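Local coordinates for protein leucine aminopeptidase 2, chloroplastic (Streptomyces sp. BC16019, PDB 5LHJ) that probably removes N-terminal residues from peptides as a manganese-binding M17 aminopeptidase and takes part in maturation of the antibiotic bottromycin, at residues Thr335-Val348 with Ser426-Asp440. Numbering follows the deposited sequence.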
ATOM      1  N   THR A 335      27.571   2.638 -26.549  1.00 19.13           N
ATOM      2  CA  THR A 335      27.315   3.060 -25.168  1.00 18.56           C
ATOM      3  C   THR A 335      26.431   2.043 -24.461  1.00 18.12           C
ATOM      4  O   THR A 335      25.793   1.209 -25.098  1.00 17.78           O
ATOM      5  CB  THR A 335      26.677   4.465 -25.072  1.00 18.81           C
ATOM      6  OG1 THR A 335      25.338   4.464 -25.598  1.00 18.69           O
ATOM      7  CG2 THR A 335      27.505   5.480 -25.803  1.00 19.20           C
ATOM      8  N   THR A 336      26.396   2.128 -23.135  1.00 17.45           N
ATOM      9  CA  THR A 336      25.757   1.106 -22.317  1.00 17.28           C
ATOM     10  C   THR A 336      24.658   1.675 -21.428  1.00 16.93           C
ATOM     11  O   THR A 336      24.766   2.788 -20.911  1.00 17.35           O
ATOM     12  CB  THR A 336      26.770   0.350 -21.447  1.00 17.31           C
ATOM     13  OG1 THR A 336      27.467   1.277 -20.602  1.00 17.49           O
ATOM     14  CG2 THR A 336      27.753  -0.401 -22.314  1.00 17.69           C
ATOM     15  N   THR A 337      23.616   0.876 -21.237  1.00 16.56           N
ATOM     16  CA  THR A 337      22.520   1.213 -20.331  1.00 16.44           C
ATOM     17  C   THR A 337      22.297   0.097 -19.337  1.00 16.40           C
ATOM     18  O   THR A 337      22.187  -1.068 -19.720  1.00 16.85           O
ATOM     19  CB  THR A 337      21.211   1.438 -21.107  1.00 16.34           C
ATOM     20  OG1 THR A 337      21.374   2.530 -22.020  1.00 16.62           O
ATOM     21  CG2 THR A 337      20.036   1.720 -20.186  1.00 16.49           C
ATOM     22  N   GLU A 338      22.200   0.479 -18.067  1.00 16.48           N
ATOM     23  CA  GLU A 338      21.846  -0.418 -16.983  1.00 16.97           C
ATOM     24  C   GLU A 338      20.333  -0.424 -16.794  1.00 16.78           C
ATOM     25  O   GLU A 338      19.725   0.642 -16.650  1.00 16.60           O
ATOM     26  CB  GLU A 338      22.505   0.030 -15.685  1.00 17.57           C
ATOM     27  CG  GLU A 338      22.250  -0.914 -14.523  1.00 18.46           C
ATOM     28  CD  GLU A 338      22.762  -0.406 -13.184  1.00 19.28           C
ATOM     29  OE1 GLU A 338      23.051   0.806 -13.026  1.00 19.49           O
ATOM     30  OE2 GLU A 338      22.843  -1.240 -12.261  1.00 20.17           O
ATOM     31  N   ILE A 339      19.739  -1.619 -16.792  1.00 16.69           N
ATOM     32  CA  ILE A 339      18.302  -1.793 -16.590  1.00 17.21           C
ATOM     33  C   ILE A 339      18.013  -1.783 -15.099  1.00 17.52           C
ATOM     34  O   ILE A 339      18.200  -2.787 -14.398  1.00 18.70           O
ATOM     35  CB  ILE A 339      17.757  -3.096 -17.241  1.00 17.34           C
ATOM     36  CG1 ILE A 339      18.137  -3.173 -18.728  1.00 17.43           C
ATOM     37  CG2 ILE A 339      16.232  -3.200 -17.051  1.00 17.71           C
ATOM     38  CD1 ILE A 339      17.662  -2.017 -19.586  1.00 17.42           C
ATOM     39  N   THR A 340      17.576  -0.638 -14.590  1.00 17.04           N
ATOM     40  CA  THR A 340      17.218  -0.537 -13.178  1.00 17.13           C
ATOM     41  C   THR A 340      15.722  -0.749 -12.912  1.00 17.30           C
ATOM     42  O   THR A 340      15.329  -0.934 -11.759  1.00 17.56           O
ATOM     43  CB  THR A 340      17.676   0.809 -12.608  1.00 17.16           C
ATOM     44  OG1 THR A 340      17.132   1.863 -13.399  1.00 16.84           O
ATOM     45  CG2 THR A 340      19.221   0.906 -12.636  1.00 17.40           C
ATOM     46  N   HIS A 341      14.888  -0.708 -13.954  1.00 16.84           N
ATOM     47  CA  HIS A 341      13.457  -1.003 -13.825  1.00 17.38           C
ATOM     48  C   HIS A 341      12.977  -1.481 -15.193  1.00 16.91           C
ATOM     49  O   HIS A 341      13.125  -0.749 -16.173  1.00 16.65           O
ATOM     50  CB  HIS A 341      12.685   0.264 -13.355  1.00 17.67           C
ATOM     51  CG  HIS A 341      11.336  -0.022 -12.770  1.00 18.46           C
ATOM     52  ND1 HIS A 341      10.339  -0.639 -13.486  1.00 18.75           N
ATOM     53  CD2 HIS A 341      10.813   0.225 -11.544  1.00 19.38           C
ATOM     54  CE1 HIS A 341       9.259  -0.770 -12.733  1.00 19.37           C
ATOM     55  NE2 HIS A 341       9.526  -0.267 -11.542  1.00 19.34           N
ATOM     56  N   THR A 342      12.414  -2.690 -15.263  1.00 17.02           N
ATOM     57  CA  THR A 342      11.992  -3.269 -16.547  1.00 17.07           C
ATOM     58  C   THR A 342      10.747  -2.606 -17.168  1.00 17.06           C
ATOM     59  O   THR A 342      10.452  -2.837 -18.335  1.00 16.81           O
ATOM     60  CB  THR A 342      11.763  -4.795 -16.463  1.00 17.44           C
ATOM     61  OG1 THR A 342      10.644  -5.072 -15.613  1.00 17.63           O
ATOM     62  CG2 THR A 342      13.012  -5.503 -15.957  1.00 18.18           C
ATOM     63  N   ASP A 343      10.005  -1.823 -16.392  1.00 16.88           N
ATOM     64  CA  ASP A 343       8.877  -1.032 -16.912  1.00 17.32           C
ATOM     65  C   ASP A 343       9.287   0.232 -17.700  1.00 17.14           C
ATOM     66  O   ASP A 343       8.443   0.808 -18.394  1.00 17.47           O
ATOM     67  CB  ASP A 343       7.903  -0.667 -15.790  1.00 17.97           C
ATOM     68  CG  ASP A 343       6.546  -0.177 -16.299  1.00 18.70           C
ATOM     69  OD1 ASP A 343       6.037  -0.682 -17.324  1.00 18.09           O
ATOM     70  OD2 ASP A 343       5.969   0.729 -15.651  1.00 19.29           O
ATOM     71  N   ASN A 344      10.556   0.651 -17.641  1.00 16.51           N
ATOM     72  CA  ASN A 344      11.044   1.752 -18.492  1.00 16.59           C
ATOM     73  C   ASN A 344      11.738   1.182 -19.737  1.00 16.66           C
ATOM     74  O   ASN A 344      12.877   1.537 -20.072  1.00 16.53           O
ATOM     75  CB  ASN A 344      11.962   2.705 -17.724  1.00 16.68           C
ATOM     76  CG  ASN A 344      11.196   3.688 -16.844  1.00 16.90           C
ATOM     77  OD1 ASN A 344       9.954   3.695 -16.810  1.00 16.85           O
ATOM     78  ND2 ASN A 344      11.934   4.537 -16.135  1.00 16.63           N
ATOM     79  N   GLU A 345      11.011   0.315 -20.427  1.00 17.12           N
ATOM     80  CA  GLU A 345      11.560  -0.430 -21.568  1.00 17.80           C
ATOM     81  C   GLU A 345      11.519   0.378 -22.860  1.00 17.22           C
ATOM     82  O   GLU A 345      12.354   0.167 -23.729  1.00 17.21           O
ATOM     83  CB  GLU A 345      10.851  -1.788 -21.725  1.00 18.58           C
ATOM     84  CG  GLU A 345       9.639  -1.833 -22.649  1.00 19.49           C
ATOM     85  CD  GLU A 345       8.431  -1.057 -22.189  1.00 21.04           C
ATOM     86  OE1 GLU A 345       8.365  -0.631 -21.013  1.00 22.26           O
ATOM     87  OE2 GLU A 345       7.522  -0.879 -23.019  1.00 23.23           O
ATOM     88  N   GLY A 346      10.556   1.296 -22.988  1.00 16.87           N
ATOM     89  CA  GLY A 346      10.388   2.074 -24.210  1.00 16.70           C
ATOM     90  C   GLY A 346      11.633   2.840 -24.628  1.00 16.18           C
ATOM     91  O   GLY A 346      12.036   2.812 -25.802  1.00 16.33           O
ATOM     92  N   ARG A 347      12.261   3.527 -23.671  1.00 15.79           N
ATOM     93  CA  ARG A 347      13.438   4.326 -23.997  1.00 15.43           C
ATOM     94  C   ARG A 347      14.606   3.443 -24.461  1.00 15.49           C
ATOM     95  O   ARG A 347      15.380   3.830 -25.335  1.00 15.25           O
ATOM     96  CB  ARG A 347      13.834   5.238 -22.826  1.00 15.35           C
ATOM     97  CG  ARG A 347      14.415   4.544 -21.597  1.00 15.45           C
ATOM     98  CD  ARG A 347      14.378   5.481 -20.392  1.00 15.44           C
ATOM     99  NE  ARG A 347      13.006   5.697 -19.961  1.00 15.78           N
ATOM    100  CZ  ARG A 347      12.606   6.459 -18.938  1.00 15.96           C
ATOM    101  NH1 ARG A 347      13.468   7.143 -18.191  1.00 16.16           N
ATOM    102  NH2 ARG A 347      11.316   6.531 -18.673  1.00 16.19           N
ATOM    103  N   VAL A 348      14.691   2.246 -23.893  1.00 15.95           N
ATOM    104  CA  VAL A 348      15.736   1.274 -24.217  1.00 16.27           C
ATOM    105  C   VAL A 348      15.548   0.729 -25.646  1.00 16.54           C
ATOM    106  O   VAL A 348      16.516   0.571 -26.377  1.00 16.65           O
ATOM    107  CB  VAL A 348      15.763   0.131 -23.156  1.00 16.69           C
ATOM    108  CG1 VAL A 348      16.733  -0.979 -23.536  1.00 17.05           C
ATOM    109  CG2 VAL A 348      16.101   0.691 -21.782  1.00 16.90           C
ATOM    110  N   SER A 426      24.783   6.017 -13.641  1.00 19.65           N
ATOM    111  CA  SER A 426      24.813   4.616 -13.221  1.00 19.02           C
ATOM    112  C   SER A 426      26.143   4.304 -12.530  1.00 19.71           C
ATOM    113  O   SER A 426      27.181   4.839 -12.903  1.00 18.96           O
ATOM    114  CB  SER A 426      24.688   3.719 -14.450  1.00 18.84           C
ATOM    115  OG  SER A 426      24.896   2.341 -14.174  1.00 18.57           O
ATOM    116  N   ALA A 427      26.107   3.390 -11.567  1.00 20.12           N
ATOM    117  CA  ALA A 427      27.340   2.914 -10.917  1.00 20.88           C
ATOM    118  C   ALA A 427      28.074   1.865 -11.760  1.00 21.22           C
ATOM    119  O   ALA A 427      29.191   1.493 -11.420  1.00 21.96           O
ATOM    120  CB  ALA A 427      27.013   2.339  -9.550  1.00 21.18           C
ATOM    121  N   VAL A 428      27.453   1.379 -12.834  1.00 20.64           N
ATOM    122  CA  VAL A 428      27.980   0.270 -13.643  1.00 20.90           C
ATOM    123  C   VAL A 428      28.096   0.637 -15.128  1.00 20.37           C
ATOM    124  O   VAL A 428      29.114   0.365 -15.755  1.00 20.27           O
ATOM    125  CB  VAL A 428      27.087  -0.985 -13.462  1.00 21.70           C
ATOM    126  CG1 VAL A 428      27.465  -2.103 -14.424  1.00 22.69           C
ATOM    127  CG2 VAL A 428      27.189  -1.480 -12.020  1.00 22.54           C
ATOM    128  N   ALA A 429      27.040   1.216 -15.693  1.00 19.29           N
ATOM    129  CA  ALA A 429      27.000   1.522 -17.128  1.00 18.65           C
ATOM    130  C   ALA A 429      27.106   3.030 -17.398  1.00 18.25           C
ATOM    131  O   ALA A 429      27.314   3.834 -16.474  1.00 18.06           O
ATOM    132  CB  ALA A 429      25.738   0.940 -17.730  1.00 18.62           C
ATOM    133  N   ASP A 430      26.975   3.421 -18.669  1.00 17.91           N
ATOM    134  CA  ASP A 430      26.993   4.842 -19.020  1.00 17.95           C
ATOM    135  C   ASP A 430      25.770   5.605 -18.502  1.00 17.73           C
ATOM    136  O   ASP A 430      25.864   6.795 -18.211  1.00 17.53           O
ATOM    137  CB  ASP A 430      27.124   5.047 -20.536  1.00 18.26           C
ATOM    138  CG  ASP A 430      28.415   4.506 -21.102  1.00 18.69           C
ATOM    139  OD1 ASP A 430      29.449   4.443 -20.378  1.00 19.52           O
ATOM    140  OD2 ASP A 430      28.398   4.142 -22.297  1.00 18.58           O
ATOM    141  N   ARG A 431      24.632   4.914 -18.392  1.00 17.17           N
ATOM    142  CA  ARG A 431      23.403   5.515 -17.907  1.00 16.97           C
ATOM    143  C   ARG A 431      22.482   4.448 -17.348  1.00 16.59           C
ATOM    144  O   ARG A 431      22.682   3.246 -17.603  1.00 16.42           O
ATOM    145  CB  ARG A 431      22.677   6.223 -19.050  1.00 17.15           C
ATOM    146  CG  ARG A 431      22.297   5.269 -20.172  1.00 17.41           C
ATOM    147  CD  ARG A 431      21.708   5.994 -21.350  1.00 17.99           C
ATOM    148  NE  ARG A 431      22.668   6.655 -22.223  1.00 18.07           N
ATOM    149  CZ  ARG A 431      23.508   6.061 -23.070  1.00 18.52           C
ATOM    150  NH1 ARG A 431      23.620   4.739 -23.142  1.00 18.29           N
ATOM    151  NH2 ARG A 431      24.258   6.815 -23.857  1.00 19.10           N
ATOM    152  N   VAL A 432      21.466   4.902 -16.626  1.00 16.21           N
ATOM    153  CA  VAL A 432      20.351   4.040 -16.193  1.00 16.28           C
ATOM    154  C   VAL A 432      19.098   4.329 -17.013  1.00 16.02           C
ATOM    155  O   VAL A 432      18.960   5.418 -17.570  1.00 16.01           O
ATOM    156  CB  VAL A 432      19.990   4.219 -14.701  1.00 16.42           C
ATOM    157  CG1 VAL A 432      21.165   3.848 -13.822  1.00 16.89           C
ATOM    158  CG2 VAL A 432      19.480   5.639 -14.382  1.00 16.42           C
ATOM    159  N   ASN A 433      18.182   3.362 -17.052  1.00 15.89           N
ATOM    160  CA  ASN A 433      16.847   3.601 -17.620  1.00 15.65           C
ATOM    161  C   ASN A 433      15.809   4.050 -16.609  1.00 16.00           C
ATOM    162  O   ASN A 433      14.668   4.300 -17.003  1.00 16.15           O
ATOM    163  CB  ASN A 433      16.337   2.398 -18.430  1.00 15.47           C
ATOM    164  CG  ASN A 433      15.821   1.260 -17.565  1.00 15.32           C
ATOM    165  OD1 ASN A 433      16.268   1.047 -16.441  1.00 15.30           O
ATOM    166  ND2 ASN A 433      14.857   0.520 -18.105  1.00 15.31           N
ATOM    167  N   CYS A 434      16.180   4.157 -15.327  1.00 16.35           N
ATOM    168  CA  CYS A 434      15.258   4.615 -14.284  1.00 16.96           C
ATOM    169  C   CYS A 434      16.031   5.105 -13.073  1.00 17.59           C
ATOM    170  O   CYS A 434      16.868   4.366 -12.528  1.00 17.17           O
ATOM    171  CB  CYS A 434      14.335   3.479 -13.860  1.00 17.26           C
ATOM    172  SG  CYS A 434      13.081   3.935 -12.633  1.00 18.66           S
ATOM    173  N   SER A 435      15.761   6.338 -12.655  1.00 18.10           N
ATOM    174  CA  SER A 435      16.429   6.921 -11.477  1.00 19.30           C
ATOM    175  C   SER A 435      15.724   6.633 -10.165  1.00 20.46           C
ATOM    176  O   SER A 435      16.295   6.883  -9.086  1.00 20.52           O
ATOM    177  CB  SER A 435      16.524   8.441 -11.623  1.00 19.50           C
ATOM    178  OG  SER A 435      15.235   9.010 -11.591  1.00 19.92           O
ATOM    179  N   HIS A 436      14.470   6.183 -10.238  1.00 21.48           N
ATOM    180  CA  HIS A 436      13.589   6.072  -9.080  1.00 23.03           C
ATOM    181  C   HIS A 436      13.388   7.414  -8.369  1.00 23.66           C
ATOM    182  O   HIS A 436      13.033   7.439  -7.190  1.00 23.76           O
ATOM    183  CB  HIS A 436      14.083   5.011  -8.077  1.00 24.36           C
ATOM    184  CG  HIS A 436      14.348   3.679  -8.700  1.00 25.54           C
ATOM    185  ND1 HIS A 436      15.617   3.245  -9.010  1.00 27.52           N
ATOM    186  CD2 HIS A 436      13.508   2.689  -9.074  1.00 26.54           C
ATOM    187  CE1 HIS A 436      15.548   2.042  -9.551  1.00 27.56           C
ATOM    188  NE2 HIS A 436      14.277   1.688  -9.614  1.00 27.59           N
ATOM    189  N   ARG A 437      13.590   8.516  -9.091  1.00 23.23           N
ATOM    190  CA  ARG A 437      13.401   9.851  -8.544  1.00 23.88           C
ATOM    191  C   ARG A 437      12.367  10.579  -9.390  1.00 22.21           C
ATOM    192  O   ARG A 437      12.061  10.176 -10.515  1.00 21.69           O
ATOM    193  CB  ARG A 437      14.706  10.622  -8.565  1.00 25.68           C
ATOM    194  CG  ARG A 437      15.715  10.149  -7.529  1.00 28.51           C
ATOM    195  CD  ARG A 437      17.039  10.871  -7.710  1.00 30.86           C
ATOM    196  NE  ARG A 437      17.714  11.121  -6.441  1.00 34.58           N
ATOM    197  CZ  ARG A 437      18.780  11.916  -6.285  1.00 36.94           C
ATOM    198  NH1 ARG A 437      19.348  12.545  -7.324  1.00 37.60           N
ATOM    199  NH2 ARG A 437      19.298  12.080  -5.068  1.00 38.09           N
ATOM    200  N   HIS A 438      11.856  11.671  -8.847  1.00 20.68           N
ATOM    201  CA  HIS A 438      10.968  12.546  -9.601  1.00 19.97           C
ATOM    202  C   HIS A 438      11.660  13.105 -10.842  1.00 18.81           C
ATOM    203  O   HIS A 438      12.876  13.241 -10.871  1.00 17.96           O
ATOM    204  CB  HIS A 438      10.519  13.721  -8.744  1.00 21.36           C
ATOM    205  CG  HIS A 438       9.634  13.341  -7.608  1.00 22.96           C
ATOM    206  ND1 HIS A 438       8.476  12.615  -7.783  1.00 23.83           N
ATOM    207  CD2 HIS A 438       9.710  13.626  -6.284  1.00 24.27           C
ATOM    208  CE1 HIS A 438       7.881  12.458  -6.609  1.00 24.84           C
ATOM    209  NE2 HIS A 438       8.617  13.049  -5.685  1.00 25.12           N
ATOM    210  N   GLY A 439      10.862  13.419 -11.858  1.00 17.57           N
ATOM    211  CA  GLY A 439      11.355  14.003 -13.116  1.00 17.38           C
ATOM    212  C   GLY A 439      11.561  13.020 -14.256  1.00 16.85           C
ATOM    213  O   GLY A 439      12.274  13.336 -15.226  1.00 16.16           O
ATOM    214  N   ASP A 440      10.925  11.846 -14.182  1.00 16.66           N
ATOM    215  CA  ASP A 440      11.180  10.807 -15.201  1.00 17.17           C
ATOM    216  C   ASP A 440      10.818  11.232 -16.638  1.00 16.75           C
ATOM    217  O   ASP A 440      11.461  10.785 -17.587  1.00 16.60           O
ATOM    218  CB  ASP A 440      10.482   9.484 -14.864  1.00 17.65           C
ATOM    219  CG  ASP A 440      10.918   8.350 -15.786  1.00 18.59           C
ATOM    220  OD1 ASP A 440      12.146   8.107 -15.901  1.00 18.97           O
ATOM    221  OD2 ASP A 440      10.037   7.747 -16.448  1.00 19.70           O
TER
HETATM  222  O   HOH W   1      23.415   2.419 -10.865  1.00 26.22           O
HETATM  223  O   HOH W   2      16.436   7.099 -17.618  1.00 17.28           O
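Glu338 and Val432 pair in parallel beta fashion: Glu338 N gives a nearly straight bond to Arg431 O (2.8 Å, 175°), and Asn433 N returns one to Glu338 O. The pair belongs to a small three-stranded sheet completed by 328-330. Beyond it the Asn433 side chain turns into the 335-348 segment. Its OD1 accepts from Thr340 N at 2.8 Å, while its ND2 donates to His341 O and Asn344 O, the latter met from above the carbonyl plane. These bonds, with a weak fourth from His341 N to OD1, fix the amide's rotation; the two from ND2 tie it to the type I turn His341-Asn344. Asn344 answers through ND2, which meets Asn433 O on a lone pair at 2.9 Å. At the far end Arg347, bent at chi3 (69°), lays its guanidinium almost coplanar with the Asp440 carboxylate, 14° apart: NH1 to OD1 and NH2 to OD2, both 2.8 Å and both on the syn side. A leucine at Arg347 would probably strand the Asp440 charge and break the water link from NH1 to Val432 O. At the other end, Arg431 points NH1 and NH2 at Thr335 OG1, also bonded to Asp333, in the guanidinium plane, while its NE pairs with Asp450. The bonds round Asn433 and Asn344 join 426-440 to the turn that carries Asp343 and leads into Glu345, residues that bind manganese in another structure of this protein though no metal is bound to this chain, consistent with a second shell that positions it.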